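PDB 3CH0: glycerophosphodiester phosphodiesterase from Cytophaga hutchinsonii ATCC 33406, which belongs to the glycerophosphodiester phosphodiesterase family, whose members have an alpha/beta TIM-barrel fold. Local coordinates for residues F154-V159 with L181-S186; E136-V141 with Q174-R179. One frame throughout, in Å; residues are numbered along the deposited sequence.

Contact 1 and contact 2 lie about 10 Å apart, centre to centre, in one part of the barrel. Both use helix 178-187. Contact 1 packs it against helix 151-164 in the outer layer, and three of its five touching residues are buried. Contact 2 joins the ends of strands 132-137 and 171-175 and the turns that follow them; it is partly buried. The chemistry differs accordingly. Contact 1 is sulfur, selenium and methyl packing with a single hydrogen bond across it, whereas contact 2 is rich in carboxylates, hydroxyls and charged nitrogens. The two meet where Cys155 SG packs on Ile137 CD1, 3.6 Å away.

Contact 1 (F154-V159 with L181-S186); sequences FCDLVV and LEYMHS. With EDO (1,2-ethanediol), chain K.
Cys155 opens the contact by resting against Tyr183 and Met184 of the second helix. Its CB lies 3.5 Å from Tyr183 CD2. Its SG stands 4.9 Å from the centroid of the Tyr183 ring. The line to the sulfur is 59° off the ring normal, so this sulfur-aromatic contact is oblique. Cys155 CB is also 3.9 Å from Met184 SE, the selenium of a selenomethionine.

Asp156 supplies the polar part. Tyr183 OH donates to Asp156 OD1 at 2.7 Å. The oxygen lies at the ring edge, in the ring plane, and is met on its syn side, 24° out of the carboxylate plane. The two side chains cross at about a right angle. The first torsion of Tyr183 turns CG away from the backbone N and sends the ring across to the other helix. Tyr188 OH is also hydrogen-bonded to OD1, so two tyrosines hold this carboxylate oxygen.

The helices are neighbours in the outer layer of the TIM barrel, and strand 171-175 runs between them in the chain. Their axes approach to 10.6 Å and cross at -52°.

A bound 1,2-ethanediol, probably from the crystallisation liquor, has its C2 3.8 Å from Leu157 CD2. The same molecule makes a weak hydrogen bond to the backbone O of Asp156.

One turn after Cys155, Val159 meets Met184 tip to tip. Val159 CG2 is 3.6 Å from Met184 CE and about as close to SE. The selenomethionine chain bends at its second and third torsions, which lays both atoms against this methyl. Met184 also packs on Leu193 of strand 192-197, and Val159 on Tyr188.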
# COMPACT_ATOMS: atom_id res chain seq x y z
N PHE A 154 -9.63 13.64 -2.52
CA PHE A 154 -8.80 12.54 -1.99
C PHE A 154 -7.48 12.58 -2.76
O PHE A 154 -6.39 12.58 -2.19
CB PHE A 154 -9.56 11.22 -2.14
CG PHE A 154 -9.12 10.08 -1.24
CD1 PHE A 154 -7.81 9.96 -0.78
CD2 PHE A 154 -10.02 9.06 -0.96
CE1 PHE A 154 -7.41 8.89 -0.03
CE2 PHE A 154 -9.63 7.96 -0.18
CZ PHE A 154 -8.32 7.89 0.28
N CYS A 155 -7.56 12.58 -4.09
CA CYS A 155 -6.34 12.53 -4.89
C CYS A 155 -5.51 13.81 -4.76
O CYS A 155 -4.29 13.79 -4.71
CB CYS A 155 -6.65 12.27 -6.38
SG CYS A 155 -7.33 10.61 -6.67
N ASP A 156 -6.19 14.95 -4.76
CA ASP A 156 -5.46 16.21 -4.70
C ASP A 156 -4.71 16.31 -3.38
O ASP A 156 -3.60 16.80 -3.36
CB ASP A 156 -6.42 17.38 -4.81
CG ASP A 156 -6.99 17.55 -6.22
OD1 ASP A 156 -6.50 16.94 -7.16
OD2 ASP A 156 -7.95 18.37 -6.29
N LEU A 157 -5.30 15.91 -2.28
CA LEU A 157 -4.61 16.00 -0.98
C LEU A 157 -3.35 15.11 -0.99
O LEU A 157 -2.28 15.51 -0.48
CB LEU A 157 -5.50 15.57 0.15
CG LEU A 157 -6.63 16.54 0.48
CD1 LEU A 157 -7.66 15.90 1.40
CD2 LEU A 157 -6.12 17.90 1.07
N VAL A 158 -3.46 13.90 -1.54
CA VAL A 158 -2.28 13.01 -1.63
C VAL A 158 -1.21 13.62 -2.51
O VAL A 158 -0.02 13.61 -2.15
CB VAL A 158 -2.72 11.59 -2.14
CG1 VAL A 158 -1.54 10.68 -2.56
CG2 VAL A 158 -3.60 10.97 -1.05
N VAL A 159 -1.62 14.11 -3.68
CA VAL A 159 -0.68 14.63 -4.65
C VAL A 159 0.04 15.90 -4.13
O VAL A 159 1.24 16.06 -4.41
CB VAL A 159 -1.33 14.81 -6.02
CG1 VAL A 159 -0.38 15.61 -6.94
CG2 VAL A 159 -1.70 13.44 -6.61
N LEU A 181 -7.82 6.09 -10.50
CA LEU A 181 -6.80 5.96 -11.55
C LEU A 181 -7.06 6.91 -12.74
O LEU A 181 -6.16 7.53 -13.26
CB LEU A 181 -6.66 4.51 -11.97
CG LEU A 181 -6.30 3.53 -10.87
CD1 LEU A 181 -6.40 2.09 -11.40
CD2 LEU A 181 -4.92 3.88 -10.29
N GLU A 182 -8.33 7.01 -13.14
CA GLU A 182 -8.66 7.91 -14.26
C GLU A 182 -8.35 9.35 -13.90
O GLU A 182 -7.83 10.14 -14.73
CB GLU A 182 -10.13 7.78 -14.67
CG GLU A 182 -10.50 6.44 -15.27
CD GLU A 182 -9.97 6.14 -16.64
OE1 GLU A 182 -9.34 7.00 -17.32
OE2 GLU A 182 -10.20 4.97 -17.10
N TYR A 183 -8.74 9.76 -12.70
CA TYR A 183 -8.51 11.13 -12.22
C TYR A 183 -7.03 11.45 -12.20
O TYR A 183 -6.54 12.48 -12.69
CB TYR A 183 -9.12 11.33 -10.84
CG TYR A 183 -8.91 12.74 -10.34
CD1 TYR A 183 -9.76 13.74 -10.72
CD2 TYR A 183 -7.80 13.06 -9.57
CE1 TYR A 183 -9.58 15.05 -10.30
CE2 TYR A 183 -7.61 14.37 -9.10
CZ TYR A 183 -8.50 15.38 -9.49
OH TYR A 183 -8.36 16.69 -9.09
N MSE A 184 -6.25 10.55 -11.58
CA MSE A 184 -4.80 10.72 -11.55
C MSE A 184 -4.17 10.81 -12.92
O MSE A 184 -3.31 11.66 -13.19
CB MSE A 184 -4.13 9.55 -10.83
CG MSE A 184 -4.39 9.43 -9.36
SE MSE A 184 -3.61 10.88 -8.33
CE MSE A 184 -1.77 10.59 -8.80
N HIS A 185 -4.60 9.94 -13.83
CA HIS A 185 -4.04 9.91 -15.16
C HIS A 185 -4.31 11.18 -15.91
O HIS A 185 -3.42 11.67 -16.64
CB HIS A 185 -4.62 8.74 -15.89
CG HIS A 185 -4.12 8.61 -17.30
ND1 HIS A 185 -2.83 8.29 -17.61
CD2 HIS A 185 -4.79 8.72 -18.48
CE1 HIS A 185 -2.70 8.24 -18.94
NE2 HIS A 185 -3.89 8.46 -19.48
N SER A 186 -5.51 11.74 -15.75
CA SER A 186 -5.81 12.97 -16.50
C SER A 186 -5.31 14.26 -15.85
O SER A 186 -5.02 15.22 -16.58
CB SER A 186 -7.29 13.09 -16.76
OG SER A 186 -7.98 13.36 -15.57
C1 EDO K . -6.87 20.84 -1.43
O1 EDO K . -6.79 22.00 -2.26
C2 EDO K . -6.20 19.72 -2.21
O2 EDO K . -4.76 19.90 -2.28

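Contact 2 (E136-V141 with Q174-R179); sequences EIKSTV and QSFDVR
Glu136 and Gln174 pair as neighbours in parallel strands 132-137 and 171-175 of the barrel. The intervening helix 151-164 makes this a beta-alpha-beta unit. The tight part starts here. Ile137 N donates to Gln174 O at 3.0 Å. Glu136 CB packs 3.5 Å from Gln174 CG, with the carboxylate and amide planes 56° apart. Gln174 NE2 is hydrogen-bonded to Glu41 of strand 39-46.

Past the paired residues the strands separate, and side chains bridge them. Ser175 OG donates to Ile137 O at 3.0 Å, in the carbonyl plane. It also accepts from Asp177 N, forming an ST turn. A water donates to Glu136 OE2 and Ile137 O and accepts from Phe176 N. Ser139 OG donates to Asp177 OD2 at 2.7 Å, on the anti side of that oxygen. With Asp177 CG anti to its backbone N (chi1 -171°), the carboxylate reaches both Ser139 and the helix start. Asp177 is the N-cap of helix 178-187, and its OD1 accepts from Arg179 N. The Arg179 guanidinium grips Asp177 side-on. NE goes to OD1, and NH2 goes to OD2 at 2.9 Å, both on syn lone pairs. Arg179 NH1 bridges onward to Asp144.

The looser side lies at Thr140 and Val141, both exposed. Val141 CG2 sits over one face of the Arg179 guanidinium, toward its rim, 3.5 Å from NE.

At the other end, Lys138 NZ forms a salt bridge with Glu136 OE2, from above the carboxylate plane. Glu136 OE1 and Lys138 NZ also bind a citric acid molecule, probably from the crystallisation liquor, which is consistent with a pocket here. Each Asp177 oxygen accepts two hydrogen bonds, which should fix the carboxylate's rotation and, with the arginine beside it, probably stabilise its negative charge.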
# COMPACT_ATOMS: atom_id res chain seq x y z
N GLU A 136 -1.41 3.54 -1.81
CA GLU A 136 -2.76 3.12 -2.22
C GLU A 136 -3.80 4.12 -1.79
O GLU A 136 -3.94 4.42 -0.62
CB GLU A 136 -3.11 1.72 -1.68
CG GLU A 136 -4.47 1.19 -2.23
CD GLU A 136 -4.77 -0.23 -1.92
OE1 GLU A 136 -3.90 -0.98 -1.46
OE2 GLU A 136 -5.99 -0.58 -2.13
N ILE A 137 -4.56 4.64 -2.74
CA ILE A 137 -5.77 5.39 -2.44
C ILE A 137 -6.90 4.46 -2.11
O ILE A 137 -7.41 3.77 -3.01
CB ILE A 137 -6.12 6.42 -3.56
CG1 ILE A 137 -5.04 7.53 -3.49
CG2 ILE A 137 -7.51 7.04 -3.40
CD1 ILE A 137 -5.37 8.87 -4.14
N LYS A 138 -7.23 4.40 -0.83
CA LYS A 138 -8.27 3.55 -0.35
C LYS A 138 -9.69 4.13 -0.45
O LYS A 138 -10.34 4.39 0.54
CB LYS A 138 -7.96 3.14 1.10
CG LYS A 138 -6.79 2.19 1.22
CD LYS A 138 -7.12 0.77 0.73
CE LYS A 138 -6.13 -0.34 1.06
NZ LYS A 138 -6.43 -1.67 0.31
N SER A 139 -10.15 4.30 -1.70
CA SER A 139 -11.47 4.86 -2.00
C SER A 139 -12.35 3.74 -2.56
O SER A 139 -11.86 2.80 -3.24
CB SER A 139 -11.38 6.01 -3.01
OG SER A 139 -10.71 5.59 -4.20
N THR A 140 -13.65 3.88 -2.29
CA THR A 140 -14.67 3.10 -2.95
C THR A 140 -15.85 4.04 -3.22
O THR A 140 -16.05 5.03 -2.53
CB THR A 140 -15.19 1.90 -2.12
OG1 THR A 140 -16.01 2.35 -1.05
CG2 THR A 140 -14.02 1.03 -1.59
N VAL A 141 -16.61 3.71 -4.26
CA VAL A 141 -17.79 4.50 -4.62
C VAL A 141 -18.74 4.69 -3.46
O VAL A 141 -19.27 5.75 -3.25
CB VAL A 141 -18.56 3.83 -5.81
CG1 VAL A 141 -19.89 4.56 -6.09
CG2 VAL A 141 -17.67 3.79 -7.02
N GLN A 174 -1.32 3.61 -6.42
CA GLN A 174 -2.04 2.39 -6.71
C GLN A 174 -3.45 2.49 -6.22
O GLN A 174 -3.75 3.21 -5.27
CB GLN A 174 -1.40 1.14 -6.12
CG GLN A 174 -1.26 1.22 -4.62
CD GLN A 174 -0.57 0.03 -3.93
OE1 GLN A 174 -0.60 -1.10 -4.44
NE2 GLN A 174 -0.07 0.27 -2.69
N SER A 175 -4.38 1.84 -6.92
CA SER A 175 -5.74 1.79 -6.42
C SER A 175 -6.52 0.67 -7.08
O SER A 175 -6.27 0.31 -8.22
CB SER A 175 -6.50 3.12 -6.64
OG SER A 175 -7.69 3.19 -5.89
N PHE A 176 -7.50 0.16 -6.33
CA PHE A 176 -8.53 -0.68 -6.93
C PHE A 176 -9.58 0.15 -7.65
O PHE A 176 -10.40 -0.42 -8.45
CB PHE A 176 -9.28 -1.47 -5.86
CG PHE A 176 -8.53 -2.63 -5.31
CD1 PHE A 176 -8.49 -3.84 -5.99
CD2 PHE A 176 -7.90 -2.56 -4.12
CE1 PHE A 176 -7.80 -4.91 -5.48
CE2 PHE A 176 -7.23 -3.66 -3.60
CZ PHE A 176 -7.14 -4.82 -4.32
N ASP A 177 -9.70 1.42 -7.27
CA ASP A 177 -10.82 2.30 -7.68
C ASP A 177 -10.45 2.89 -9.02
O ASP A 177 -9.61 3.78 -9.07
CB ASP A 177 -11.05 3.39 -6.64
CG ASP A 177 -12.30 4.20 -6.87
OD1 ASP A 177 -12.90 4.10 -7.98
OD2 ASP A 177 -12.67 4.90 -5.94
N VAL A 178 -11.04 2.38 -10.12
CA VAL A 178 -10.75 2.91 -11.45
C VAL A 178 -10.97 4.42 -11.55
O VAL A 178 -10.32 5.09 -12.32
CB VAL A 178 -11.51 2.13 -12.53
CG1 VAL A 178 -10.95 0.71 -12.64
CG2 VAL A 178 -13.03 2.16 -12.30
N ARG A 179 -11.87 4.97 -10.75
CA ARG A 179 -12.15 6.41 -10.79
C ARG A 179 -10.93 7.18 -10.33
O ARG A 179 -10.64 8.28 -10.83
CB ARG A 179 -13.29 6.76 -9.85
CG ARG A 179 -14.64 6.01 -10.11
CD ARG A 179 -15.69 6.38 -9.09
NE ARG A 179 -15.19 6.15 -7.72
CZ ARG A 179 -15.65 6.73 -6.63
NH1 ARG A 179 -16.67 7.57 -6.68
NH2 ARG A 179 -15.06 6.52 -5.45
O HOH W 1 -7.65 0.94 -3.47